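Local coordinates for Rho guanine nucleotide exchange factor 12 (PDB 1TXD), which acts as a guanine nucleotide exchange factor for the small GTPase RhoA and is represented here by its DH and PH domains, at residues I80-N83 / E84-K87; S143-Q146 / T147-D151; T169-Q172 / R173-Y177; T192-E195 / K196-A200; N249-L252 / T253-K256. The protein carries 1 engineered substitution. One frame throughout, in Å; residues are numbered along the deposited sequence.

Contact 1: I80-N83 / E84-K87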
loop_
_atom_site.group_PDB
_atom_site.type_symbol
_atom_site.label_atom_id
_atom_site.label_comp_id
_atom_site.label_asym_id
_atom_site.label_seq_id
_atom_site.Cartn_x
_atom_site.Cartn_y
_atom_site.Cartn_z
ATOM N N ILE A 80 -2.472 2.381 21.338
ATOM C CA ILE A 80 -2.798 2.453 22.772
ATOM C C ILE A 80 -1.738 3.291 23.573
ATOM O O ILE A 80 -2.120 4.140 24.385
ATOM C CB ILE A 80 -2.913 1.071 23.381
ATOM C CG1 ILE A 80 -4.180 0.370 22.917
ATOM C CG2 ILE A 80 -2.901 1.113 24.963
ATOM C CD1 ILE A 80 -4.167 -1.129 23.164
ATOM N N GLY A 81 -0.431 3.058 23.364
ATOM C CA GLY A 81 0.587 3.833 24.063
ATOM C C GLY A 81 0.494 5.322 23.741
ATOM O O GLY A 81 0.636 6.145 24.589
ATOM N N LEU A 82 0.228 5.643 22.484
ATOM C CA LEU A 82 0.137 7.005 22.045
ATOM C C LEU A 82 -1.075 7.678 22.688
ATOM O O LEU A 82 -0.988 8.825 23.175
ATOM C CB LEU A 82 0.017 7.034 20.508
ATOM C CG LEU A 82 -0.156 8.397 19.843
ATOM C CD1 LEU A 82 0.801 9.515 20.463
ATOM C CD2 LEU A 82 0.060 8.227 18.332
ATOM N N ASN A 83 -2.199 6.958 22.682
ATOM C CA ASN A 83 -3.410 7.376 23.343
ATOM C C ASN A 83 -3.202 7.587 24.845
ATOM O O ASN A 83 -3.741 8.499 25.392
ATOM C CB ASN A 83 -4.515 6.351 23.124
ATOM C CG ASN A 83 -5.852 6.830 23.613
ATOM O OD1 ASN A 83 -6.481 6.207 24.461
ATOM N ND2 ASN A 83 -6.280 7.959 23.100
ATOM N N GLU A 84 -2.420 6.743 25.504
ATOM C CA GLU A 84 -2.161 6.906 26.921
ATOM C C GLU A 84 -1.328 8.176 27.178
ATOM O O GLU A 84 -1.541 8.857 28.174
ATOM C CB GLU A 84 -1.454 5.676 27.493
ATOM C CG GLU A 84 -2.346 4.452 27.694
ATOM C CD GLU A 84 -3.633 4.767 28.469
ATOM O OE1 GLU A 84 -3.568 5.538 29.460
ATOM O OE2 GLU A 84 -4.712 4.240 28.097
ATOM N N GLN A 85 -0.416 8.510 26.264
ATOM C CA GLN A 85 0.438 9.673 26.429
ATOM C C GLN A 85 -0.411 10.931 26.215
ATOM O O GLN A 85 -0.167 11.966 26.815
ATOM C CB GLN A 85 1.593 9.653 25.428
ATOM C CG GLN A 85 2.603 8.538 25.648
ATOM C CD GLN A 85 3.559 8.421 24.479
ATOM O OE1 GLN A 85 3.138 8.265 23.338
ATOM N NE2 GLN A 85 4.848 8.498 24.762
ATOM N N MET A 86 -1.412 10.831 25.365
ATOM C CA MET A 86 -2.311 11.954 25.129
ATOM C C MET A 86 -3.167 12.160 26.372
ATOM O O MET A 86 -3.297 13.292 26.850
ATOM C CB MET A 86 -3.162 11.757 23.892
ATOM C CG MET A 86 -2.442 12.030 22.587
ATOM S SD MET A 86 -3.355 11.238 21.291
ATOM C CE MET A 86 -2.547 11.768 19.756
ATOM N N LYS A 87 -3.682 11.064 26.934
ATOM C CA LYS A 87 -4.424 11.131 28.200
ATOM C C LYS A 87 -3.624 11.829 29.311
ATOM O O LYS A 87 -4.185 12.617 30.070
ATOM C CB LYS A 87 -4.896 9.746 28.677
ATOM C CG LYS A 87 -6.393 9.443 28.368
ATOM C CD LYS A 87 -6.652 8.007 27.813
ATOM C CE LYS A 87 -8.084 7.875 27.223
ATOM N NZ LYS A 87 -8.412 6.523 26.639
#

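Contact 2: S143-Q146 / T147-D151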
loop_
_atom_site.group_PDB
_atom_site.type_symbol
_atom_site.label_atom_id
_atom_site.label_comp_id
_atom_site.label_asym_id
_atom_site.label_seq_id
_atom_site.Cartn_x
_atom_site.Cartn_y
_atom_site.Cartn_z
ATOM N N SER A 143 -14.844 -23.158 3.684
ATOM C CA SER A 143 -16.120 -22.931 4.323
ATOM C C SER A 143 -16.051 -22.437 5.773
ATOM O O SER A 143 -16.847 -21.618 6.166
ATOM C CB SER A 143 -16.964 -24.216 4.319
ATOM O OG SER A 143 -17.481 -24.314 3.038
ATOM N N ARG A 144 -15.128 -22.971 6.549
ATOM C CA ARG A 144 -15.054 -22.634 7.961
ATOM C C ARG A 144 -14.651 -21.184 8.166
ATOM O O ARG A 144 -15.095 -20.554 9.128
ATOM C CB ARG A 144 -14.094 -23.543 8.695
ATOM C CG ARG A 144 -14.205 -24.978 8.298
ATOM C CD ARG A 144 -13.599 -25.938 9.280
ATOM N NE ARG A 144 -13.864 -25.578 10.672
ATOM C CZ ARG A 144 -12.924 -25.460 11.625
ATOM N NH1 ARG A 144 -11.621 -25.646 11.342
ATOM N NH2 ARG A 144 -13.286 -25.140 12.869
ATOM N N PHE A 145 -13.848 -20.639 7.236
ATOM C CA PHE A 145 -13.399 -19.270 7.360
ATOM C C PHE A 145 -14.449 -18.329 6.754
ATOM O O PHE A 145 -14.660 -17.212 7.241
ATOM C CB PHE A 145 -12.062 -19.090 6.652
ATOM C CG PHE A 145 -11.558 -17.685 6.677
ATOM C CD1 PHE A 145 -10.986 -17.169 7.824
ATOM C CD2 PHE A 145 -11.674 -16.873 5.574
ATOM C CE1 PHE A 145 -10.519 -15.881 7.879
ATOM C CE2 PHE A 145 -11.198 -15.592 5.608
ATOM C CZ PHE A 145 -10.611 -15.086 6.767
ATOM N N GLN A 146 -15.086 -18.755 5.667
ATOM C CA GLN A 146 -16.233 -17.994 5.152
ATOM C C GLN A 146 -17.283 -17.831 6.275
ATOM O O GLN A 146 -17.814 -16.726 6.514
ATOM C CB GLN A 146 -16.837 -18.643 3.909
ATOM C CG GLN A 146 -17.581 -17.667 3.011
ATOM C CD GLN A 146 -18.985 -17.378 3.522
ATOM O OE1 GLN A 146 -19.539 -18.197 4.234
ATOM N NE2 GLN A 146 -19.502 -16.178 3.251
ATOM N N THR A 147 -17.592 -18.931 6.950
ATOM C CA THR A 147 -18.562 -18.878 8.035
ATOM C C THR A 147 -18.090 -17.925 9.099
ATOM O O THR A 147 -18.804 -16.998 9.482
ATOM C CB THR A 147 -18.806 -20.280 8.653
ATOM O OG1 THR A 147 -19.395 -21.146 7.684
ATOM C CG2 THR A 147 -19.900 -20.235 9.762
ATOM N N PHE A 148 -16.872 -18.139 9.567
ATOM C CA PHE A 148 -16.293 -17.272 10.607
ATOM C C PHE A 148 -16.412 -15.800 10.271
ATOM O O PHE A 148 -16.886 -15.059 11.074
ATOM C CB PHE A 148 -14.841 -17.600 10.926
ATOM C CG PHE A 148 -14.201 -16.573 11.841
ATOM C CD1 PHE A 148 -14.310 -16.693 13.211
ATOM C CD2 PHE A 148 -13.632 -15.456 11.331
ATOM C CE1 PHE A 148 -13.782 -15.747 14.063
ATOM C CE2 PHE A 148 -13.099 -14.493 12.171
ATOM C CZ PHE A 148 -13.186 -14.652 13.548
ATOM N N VAL A 149 -16.010 -15.404 9.070
ATOM C CA VAL A 149 -15.980 -14.039 8.682
ATOM C C VAL A 149 -17.382 -13.477 8.614
ATOM O O VAL A 149 -17.615 -12.398 9.139
ATOM C CB VAL A 149 -15.255 -13.851 7.351
ATOM C CG1 VAL A 149 -15.592 -12.478 6.704
ATOM C CG2 VAL A 149 -13.779 -13.972 7.574
ATOM N N GLN A 150 -18.325 -14.221 8.014
ATOM C CA GLN A 150 -19.704 -13.752 7.939
ATOM C C GLN A 150 -20.302 -13.601 9.318
ATOM O O GLN A 150 -20.984 -12.630 9.593
ATOM C CB GLN A 150 -20.569 -14.691 7.098
ATOM C CG GLN A 150 -21.982 -14.150 6.807
ATOM C CD GLN A 150 -22.831 -15.147 6.059
ATOM O OE1 GLN A 150 -22.301 -16.084 5.440
ATOM N NE2 GLN A 150 -24.163 -14.967 6.116
ATOM N N ASP A 151 -20.104 -14.571 10.193
ATOM C CA ASP A 151 -20.574 -14.383 11.556
ATOM C C ASP A 151 -19.962 -13.110 12.184
ATOM O O ASP A 151 -20.698 -12.227 12.698
ATOM C CB ASP A 151 -20.268 -15.600 12.370
ATOM C CG ASP A 151 -20.864 -15.536 13.753
ATOM O OD1 ASP A 151 -20.086 -15.377 14.712
ATOM O OD2 ASP A 151 -22.091 -15.633 13.990
#

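Contact 3: T169-Q172 / R173-Y177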
loop_
_atom_site.group_PDB
_atom_site.type_symbol
_atom_site.label_atom_id
_atom_site.label_comp_id
_atom_site.label_asym_id
_atom_site.label_seq_id
_atom_site.Cartn_x
_atom_site.Cartn_y
_atom_site.Cartn_z
ATOM N N THR A 169 -8.209 1.152 7.863
ATOM C CA THR A 169 -8.324 2.245 8.810
ATOM C C THR A 169 -6.946 2.716 9.260
ATOM O O THR A 169 -6.805 3.952 9.477
ATOM C CB THR A 169 -9.192 1.937 10.022
ATOM O OG1 THR A 169 -8.768 0.708 10.642
ATOM C CG2 THR A 169 -10.636 1.698 9.582
ATOM N N GLN A 170 -5.939 1.813 9.343
ATOM C CA GLN A 170 -4.587 2.250 9.687
ATOM C C GLN A 170 -4.007 3.264 8.668
ATOM O O GLN A 170 -3.535 4.346 9.055
ATOM C CB GLN A 170 -3.632 1.096 9.764
ATOM C CG GLN A 170 -2.294 1.499 10.315
ATOM C CD GLN A 170 -2.357 2.052 11.801
ATOM O OE1 GLN A 170 -3.339 1.824 12.558
ATOM N NE2 GLN A 170 -1.306 2.763 12.191
ATOM N N MET A 171 -4.045 2.944 7.380
ATOM C CA MET A 171 -3.529 3.882 6.370
ATOM C C MET A 171 -4.271 5.195 6.487
ATOM O O MET A 171 -3.639 6.248 6.420
ATOM C CB MET A 171 -3.642 3.277 4.959
ATOM C CG MET A 171 -3.207 4.169 3.759
ATOM S SD MET A 171 -1.390 4.245 3.555
ATOM C CE MET A 171 -1.095 5.843 4.121
ATOM N N GLN A 172 -5.595 5.175 6.683
ATOM C CA GLN A 172 -6.369 6.422 6.636
ATOM C C GLN A 172 -5.910 7.353 7.771
ATOM O O GLN A 172 -5.715 8.542 7.579
ATOM C CB GLN A 172 -7.897 6.193 6.713
ATOM C CG GLN A 172 -8.721 7.535 6.512
ATOM C CD GLN A 172 -8.587 8.158 5.094
ATOM O OE1 GLN A 172 -7.949 7.565 4.204
ATOM N NE2 GLN A 172 -9.207 9.343 4.874
ATOM N N ARG A 173 -5.740 6.768 8.951
ATOM C CA ARG A 173 -5.265 7.454 10.134
ATOM C C ARG A 173 -3.965 8.215 9.890
ATOM O O ARG A 173 -3.798 9.376 10.287
ATOM C CB ARG A 173 -5.130 6.459 11.323
ATOM C CG ARG A 173 -4.728 7.163 12.635
ATOM C CD ARG A 173 -5.623 8.351 13.005
ATOM N NE ARG A 173 -5.331 8.884 14.338
ATOM C CZ ARG A 173 -5.829 10.036 14.798
ATOM N NH1 ARG A 173 -6.690 10.669 14.081
ATOM N NH2 ARG A 173 -5.508 10.542 15.994
ATOM N N LEU A 174 -3.054 7.570 9.204
ATOM C CA LEU A 174 -1.790 8.168 8.926
ATOM C C LEU A 174 -1.924 9.344 7.952
ATOM O O LEU A 174 -1.122 10.233 8.018
ATOM C CB LEU A 174 -0.841 7.132 8.378
ATOM C CG LEU A 174 0.221 6.641 9.334
ATOM C CD1 LEU A 174 -0.412 5.807 10.415
ATOM C CD2 LEU A 174 1.106 5.810 8.528
ATOM N N THR A 175 -2.926 9.372 7.095
ATOM C CA THR A 175 -3.157 10.555 6.226
ATOM C C THR A 175 -3.667 11.745 7.045
ATOM O O THR A 175 -3.499 12.870 6.632
ATOM C CB THR A 175 -4.190 10.266 5.120
ATOM O OG1 THR A 175 -5.462 10.046 5.729
ATOM C CG2 THR A 175 -3.910 8.931 4.394
ATOM N N LYS A 176 -4.229 11.476 8.234
ATOM C CA LYS A 176 -4.864 12.493 9.078
ATOM C C LYS A 176 -3.882 13.265 9.979
ATOM O O LYS A 176 -4.065 14.442 10.254
ATOM C CB LYS A 176 -5.965 11.838 9.948
ATOM C CG LYS A 176 -7.210 11.305 9.199
ATOM C CD LYS A 176 -7.981 12.422 8.518
ATOM C CE LYS A 176 -9.032 11.923 7.506
ATOM N NZ LYS A 176 -10.135 11.115 8.100
ATOM N N TYR A 177 -2.812 12.631 10.432
ATOM C CA TYR A 177 -1.910 13.319 11.364
ATOM C C TYR A 177 -1.397 14.664 10.868
ATOM O O TYR A 177 -1.409 15.637 11.623
ATOM C CB TYR A 177 -0.748 12.421 11.760
ATOM C CG TYR A 177 -1.147 11.322 12.692
ATOM C CD1 TYR A 177 -1.796 11.598 13.902
ATOM C CD2 TYR A 177 -0.850 10.009 12.409
ATOM C CE1 TYR A 177 -2.124 10.579 14.783
ATOM C CE2 TYR A 177 -1.204 8.992 13.295
ATOM C CZ TYR A 177 -1.824 9.280 14.445
ATOM O OH TYR A 177 -2.171 8.274 15.296
#

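Contact 4: T192-E195 / K196-A200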
loop_
_atom_site.group_PDB
_atom_site.type_symbol
_atom_site.label_atom_id
_atom_site.label_comp_id
_atom_site.label_asym_id
_atom_site.label_seq_id
_atom_site.Cartn_x
_atom_site.Cartn_y
_atom_site.Cartn_z
ATOM N N THR A 192 7.967 29.843 19.469
ATOM C CA THR A 192 8.809 28.697 19.827
ATOM C C THR A 192 7.950 27.436 19.907
ATOM O O THR A 192 8.378 26.340 19.512
ATOM C CB THR A 192 9.560 28.998 21.166
ATOM O OG1 THR A 192 10.419 30.133 20.991
ATOM C CG2 THR A 192 10.531 27.896 21.541
ATOM N N GLU A 193 6.722 27.611 20.389
ATOM C CA GLU A 193 5.767 26.519 20.488
ATOM C C GLU A 193 5.250 26.137 19.110
ATOM O O GLU A 193 5.189 24.937 18.787
ATOM C CB GLU A 193 4.613 26.882 21.417
ATOM C CG GLU A 193 3.396 25.978 21.333
ATOM C CD GLU A 193 3.594 24.639 22.007
ATOM O OE1 GLU A 193 2.594 23.904 22.104
ATOM O OE2 GLU A 193 4.730 24.331 22.447
ATOM N N ARG A 194 4.901 27.142 18.309
ATOM C CA ARG A 194 4.408 26.924 16.956
ATOM C C ARG A 194 5.441 26.256 16.065
ATOM O O ARG A 194 5.094 25.372 15.285
ATOM C CB ARG A 194 3.942 28.218 16.293
ATOM C CG ARG A 194 3.514 28.081 14.811
ATOM C CD ARG A 194 3.730 29.343 13.965
ATOM N NE ARG A 194 2.589 30.244 14.077
ATOM C CZ ARG A 194 2.624 31.503 14.557
ATOM N NH1 ARG A 194 3.759 32.080 14.984
ATOM N NH2 ARG A 194 1.496 32.211 14.600
ATOM N N GLU A 195 6.699 26.668 16.174
ATOM C CA GLU A 195 7.751 26.045 15.364
ATOM C C GLU A 195 7.875 24.530 15.589
ATOM O O GLU A 195 8.179 23.803 14.673
ATOM C CB GLU A 195 9.111 26.707 15.593
ATOM C CG GLU A 195 9.929 26.947 14.319
ATOM C CD GLU A 195 9.076 27.211 13.073
ATOM O OE1 GLU A 195 8.442 28.282 12.970
ATOM O OE2 GLU A 195 9.025 26.324 12.195
ATOM N N LYS A 196 7.665 24.102 16.825
ATOM C CA LYS A 196 7.743 22.717 17.209
ATOM C C LYS A 196 6.573 21.939 16.622
ATOM O O LYS A 196 6.743 20.799 16.129
ATOM C CB LYS A 196 7.702 22.591 18.725
ATOM C CG LYS A 196 8.994 22.983 19.397
ATOM C CD LYS A 196 8.759 23.300 20.866
ATOM C CE LYS A 196 9.979 23.993 21.481
ATOM N NZ LYS A 196 10.270 23.462 22.838
ATOM N N VAL A 197 5.389 22.542 16.699
ATOM C CA VAL A 197 4.179 21.919 16.188
ATOM C C VAL A 197 4.368 21.683 14.706
ATOM O O VAL A 197 4.180 20.544 14.245
ATOM C CB VAL A 197 2.904 22.747 16.462
ATOM C CG1 VAL A 197 1.701 22.164 15.731
ATOM C CG2 VAL A 197 2.588 22.779 17.965
ATOM N N LYS A 198 4.782 22.721 13.972
ATOM C CA LYS A 198 4.985 22.595 12.521
ATOM C C LYS A 198 6.100 21.619 12.151
ATOM O O LYS A 198 6.038 21.002 11.086
ATOM C CB LYS A 198 5.268 23.944 11.869
ATOM C CG LYS A 198 4.042 24.822 11.777
ATOM C CD LYS A 198 4.363 26.205 11.199
ATOM C CE LYS A 198 4.374 26.212 9.662
ATOM N NZ LYS A 198 4.451 27.631 9.149
ATOM N N LYS A 199 7.112 21.482 13.014
ATOM C CA LYS A 199 8.193 20.532 12.762
ATOM C C LYS A 199 7.637 19.084 12.836
ATOM O O LYS A 199 7.871 18.285 11.936
ATOM C CB LYS A 199 9.361 20.755 13.742
ATOM C CG LYS A 199 10.506 19.690 13.714
ATOM C CD LYS A 199 11.837 20.292 14.195
ATOM C CE LYS A 199 12.702 19.330 15.048
ATOM N NZ LYS A 199 12.859 17.987 14.435
ATOM N N ALA A 200 6.898 18.788 13.908
ATOM C CA ALA A 200 6.192 17.531 14.091
ATOM C C ALA A 200 5.229 17.250 12.945
ATOM O O ALA A 200 5.148 16.136 12.470
ATOM C CB ALA A 200 5.443 17.528 15.437
#

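Contact 5: N249-L252 / T253-K256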
loop_
_atom_site.group_PDB
_atom_site.type_symbol
_atom_site.label_atom_id
_atom_site.label_comp_id
_atom_site.label_asym_id
_atom_site.label_seq_id
_atom_site.Cartn_x
_atom_site.Cartn_y
_atom_site.Cartn_z
ATOM N N ASN A 249 9.563 -23.130 -15.662
ATOM C CA ASN A 249 9.701 -22.766 -14.252
ATOM C C ASN A 249 9.790 -21.241 -14.053
ATOM O O ASN A 249 10.270 -20.768 -13.024
ATOM C CB ASN A 249 10.927 -23.458 -13.642
ATOM C CG ASN A 249 10.608 -24.843 -13.103
ATOM O OD1 ASN A 249 9.884 -24.991 -12.114
ATOM N ND2 ASN A 249 11.156 -25.865 -13.746
ATOM N N LEU A 250 9.309 -20.474 -15.032
ATOM C CA LEU A 250 9.456 -19.021 -15.016
ATOM C C LEU A 250 8.761 -18.430 -13.800
ATOM O O LEU A 250 7.571 -18.672 -13.570
ATOM C CB LEU A 250 8.882 -18.379 -16.284
ATOM C CG LEU A 250 8.833 -16.845 -16.277
ATOM C CD1 LEU A 250 10.231 -16.274 -16.392
ATOM C CD2 LEU A 250 7.928 -16.312 -17.372
ATOM N N ASP A 251 9.518 -17.631 -13.058
ATOM C CA ASP A 251 9.035 -17.000 -11.849
ATOM C C ASP A 251 9.114 -15.481 -11.946
ATOM O O ASP A 251 10.151 -14.887 -11.644
ATOM C CB ASP A 251 9.833 -17.497 -10.647
ATOM C CG ASP A 251 9.117 -17.233 -9.335
ATOM O OD1 ASP A 251 8.315 -16.271 -9.304
ATOM O OD2 ASP A 251 9.279 -17.942 -8.309
ATOM N N LEU A 252 8.000 -14.869 -12.349
ATOM C CA LEU A 252 7.870 -13.408 -12.408
ATOM C C LEU A 252 8.272 -12.720 -11.098
ATOM O O LEU A 252 8.904 -11.668 -11.126
ATOM C CB LEU A 252 6.433 -12.994 -12.794
ATOM C CG LEU A 252 5.710 -13.738 -13.940
ATOM C CD1 LEU A 252 4.225 -13.333 -14.062
ATOM C CD2 LEU A 252 6.431 -13.524 -15.263
ATOM N N THR A 253 7.942 -13.335 -9.956
ATOM C CA THR A 253 8.121 -12.693 -8.643
ATOM C C THR A 253 9.575 -12.446 -8.232
ATOM O O THR A 253 9.832 -11.673 -7.303
ATOM C CB THR A 253 7.398 -13.504 -7.516
ATOM O OG1 THR A 253 8.031 -14.774 -7.328
ATOM C CG2 THR A 253 5.955 -13.861 -7.904
ATOM N N LYS A 254 10.526 -13.090 -8.907
ATOM C CA LYS A 254 11.946 -12.910 -8.566
ATOM C C LYS A 254 12.585 -11.727 -9.303
ATOM O O LYS A 254 13.804 -11.563 -9.289
ATOM C CB LYS A 254 12.741 -14.210 -8.781
ATOM C CG LYS A 254 12.693 -15.181 -7.592
ATOM C CD LYS A 254 13.566 -14.724 -6.395
ATOM C CE LYS A 254 12.762 -14.043 -5.279
ATOM N NZ LYS A 254 11.537 -14.790 -4.911
ATOM N N ARG A 255 11.752 -10.907 -9.931
ATOM C CA ARG A 255 12.164 -9.607 -10.438
ATOM C C ARG A 255 11.005 -8.622 -10.329
ATOM O O ARG A 255 9.843 -9.017 -10.330
ATOM C CB ARG A 255 12.623 -9.729 -11.898
ATOM C CG ARG A 255 11.530 -10.142 -12.904
ATOM C CD ARG A 255 11.468 -11.642 -13.180
ATOM N NE ARG A 255 12.550 -12.065 -14.067
ATOM C CZ ARG A 255 12.795 -13.320 -14.421
ATOM N NH1 ARG A 255 12.058 -14.320 -13.952
ATOM N NH2 ARG A 255 13.805 -13.575 -15.240
ATOM N N LYS A 256 11.317 -7.337 -10.260
ATOM C CA LYS A 256 10.275 -6.323 -10.140
ATOM C C LYS A 256 9.699 -5.971 -11.508
ATOM O O LYS A 256 10.422 -5.989 -12.500
ATOM C CB LYS A 256 10.811 -5.079 -9.421
ATOM C CG LYS A 256 10.952 -5.284 -7.901
ATOM C CD LYS A 256 11.212 -3.973 -7.151
ATOM C CE LYS A 256 10.520 -3.964 -5.798
ATOM N NZ LYS A 256 10.959 -2.828 -4.937
#

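Contact 1: I80-N83 / E84-K87
Ile80 to Lys87 make up two unbroken turns of helix 72-90, one of the helices of the DH domain bundle. The backbone keeps the i to i+4 pattern throughout. Glu84 N donates to Ile80 O at 2.8 Å, and Gln85 N and Met86 N follow suit with the carbonyls of Gly81 and Leu82. Lys87 N closes the run on Asn83 O, the straightest of these backbone bonds at 166°. A further, weak bond runs from Gln85 N to Leu82 O.

Leu82 and Met86 sit one turn apart and are both buried. The leucine CG lies opposite the backbone N (chi1 177°), which brings the end of the side chain nearer the following turn. The Met86 chain is extended beyond CG, and its methyl CE reaches Leu82 CD1 at 4.1 Å. Both residues pack on Glu36 of helix 20-57 and on Trp108 of helix 102-109. Met86 also touches Leu32 and Phe33 of helix 20-57, and this face of the helix packs against both neighbours.

Gln85 crosses Leu82 at about a right angle, with its OE1 3.9 Å from Leu82 CD1. The CG of Gln85 lies 3.3 Å from Gly81 O. Glu84 does the same one residue earlier, its CG 3.3 Å from Ile80 O. Both side chains are exposed.

Asn83 is buried, and its amide oxygen has a partner on the next turn. The Lys87 chain bends at chi2 and returns towards Asn83. Its NZ donates to Asn83 OD1 at 2.9 Å, with a C=O...N angle of 143°.

Contact 2: S143-Q146 / T147-D151
Helix 143-154 of the DH domain begins here, and Ser143 to Asp151 span its first turns. Ser143 O takes two bonds from Thr147. The backbone N donates at 2.9 Å and the hydroxyl OG1 at 3.0 Å, from opposite faces of the carbonyl plane. With OG1 beside its own backbone N (chi1 -64°), the hydroxyl points back towards Ser143, as the N-H does. The next three carbonyls, of Arg144, Phe145 and Gln146, each accept the regular i to i+4 bond. Just before the helix, Asp142 OD1 accepts from Arg144 N.

On the buried side Phe145 meets Val149. Phe148, also buried, packs on Arg53, Val54 and Glu57 of helix 20-57. Phe145 touches Arg138 and Gln139 of helix 128-141 and the loop residues Ile59 and Leu60. The helix start is thus joined to two neighbouring helices.

Gln146 and Gln150 lie one turn apart on a more open side. Gln146 NE2 is 3.6 Å from Gln150 OE1, with the amide planes turned 64° to each other.

Val149 CG2 forms a CH-pi contact over one face of the Phe145 ring, 3.7 Å from its centroid and 22° off the normal; its nearest ring atom is CZ, at 3.5 Å.

Contact 3: T169-Q172 / R173-Y177
Arg173 N donates to Thr169 O at 3.1 Å, a nearly straight bond (165°) in the first turn of helix 169-186 of the DH domain. One turn on, the bonding is less regular. Gln172 O takes weak bonds from Thr175 N and Lys176 N. Thr175 OG1 also donates to it, at a very short 2.4 Å whose exact length is doubtful. The threonine hydroxyl sits between its backbone N and carbonyl carbon (chi1 66°), which turns it back to Gln172.

Gln170 and Leu174 share the buried side. The amide NE2 of Gln170 lies 3.6 Å from Leu174 CD1. Both polar atoms of that amide are used elsewhere: NE2 bonds to His79 NE2 and OE1 to His39 NE2. Met171 bends round so that CE comes within 4.2 Å of Thr175 CG2, the two side chains crossing at about a right angle. Gln172 NE2 lies 3.7 Å from the carbon CE of Lys176 on the exposed side.

Arg173 leads away to helix 20-57. Its NH2 forms a salt bridge with Glu36, and its NH1 bonds to Thr35 OG1. Tyr177 CD1 lies over one face of the Arg173 guanidinium, 4.2 Å above its plane, offset towards the rim. Tyr177 OH bonds to the same Glu36 carboxylate oxygen, OE2. Two groups from successive turns thus meet one acid, which would probably favour its charged form; the bonds link this helix to helix 20-57.

Contact 4: T192-E195 / K196-A200
Thr192 to Ala200 follow regular helical geometry near the start of helix 191-230, the long last helix of the DH domain, with Lys198 N donating almost straight to Arg194 O at 3.0 Å and 174°. Val197 N bonds to Glu193 O in the carbonyl plane, and Lys196 N adds a weak bond to the same oxygen.

Lys196 and Thr192 lie side by side and point the same way. The lysine leaves with CG beside its backbone N (chi1 -75°), and its methylenes run along the previous turn. Lys196 CD is 3.3 Å from Thr192 O, and Lys196 CE is 3.9 Å from the methyl CG2 of Thr192. The ammonium goes on to a salt bridge with Glu103 of helix 102-109. With an alanine here, Glu103 would probably lose this charged mate and Thr192 O the methylenes that cover it.

Glu193 is buried, and OE1 accepts from the backbone N of both Ile101 and Gly102. Its OE2 stays 5.6 Å from Lys196 NZ. Val197 packs on Ile184 and Ala185 of helix 169-186.

Arg194 and Lys198 also run side by side, with Arg194 CG 4.2 Å from Lys198 CD. Their charged ends do not touch, Arg194 NE being 5.9 Å from Lys198 NZ. Glu195 OE1 is 5.6 Å from Lys198 NZ. The acids and bases of this turn therefore make no salt bridge among themselves; Glu193 and Lys196 instead tie the helix to the region of residues 101-103.

Contact 5: N249-L252 / T253-K256
This is a tight local turn in the loop between helix 245-248 and strand 257-266, where Asp251 meets Thr253, Lys254 and Arg255. Asp251 O is held by two donors. Arg255 NH1 reaches it at 3.0 Å and Lys254 N at 3.3 Å. Both lie well out of the carbonyl plane, one on each face, the Arg255 nitrogen by 64°. That oxygen lies near the plane of the guanidinium, at its edge. Arg255 N donates to Leu252 O, so two successive i to i+3 bonds curl the chain.

The Asp251 side chain braces the same turn. Its OD1 takes a weak bond from Thr253 N, which makes an Asx turn. Thr253 OG1 also donates to Asp251 OD1, at a very short 2.5 Å whose exact length is doubtful. The chain here leads into the PH domain's first strand. Leu252 packs on Leu278 and Leu280 of strand 275-280. Gln228 of the long helix 191-230 bonds to Leu250 O and Leu252 N, joining the turn to the last DH helix.

Arg255 has CG between its backbone N and carbonyl carbon (chi1 65°), and the chain then bends at chi2 and chi3 back to the turn. Its CD passes 3.3 Å from Leu252 O. A leucine in its place would probably leave Asp251 O with one donor fewer and Asp282 without the salt bridge it makes to NE. Leu250 crosses the arginine at about a right angle, Leu250 CD1 lying 3.6 Å from Arg255 NH1.

In the fold
Contacts 1 to 4 belong to the DH helical bundle and contact 5 to the PH domain. Contacts 1 and 3 touch: Leu82 CD2 lies 3.8 Å from Tyr177 OH, and their centres are about 17 Å apart. Both use Glu36 of helix 20-57, contact 1 for packing and contact 3 for polar bonds. Contact 4 comes within about 7 Å of contact 3 at the nearest atoms, on the next helix in the chain. Contact 2 is more remote, about 15 Å from contact 3 at the nearest atoms. Helix 191-230 carries contact 4 and reaches contact 5 through Gln228, with centres about 47 Å apart. The assembly is one protein chain, without bound RhoA.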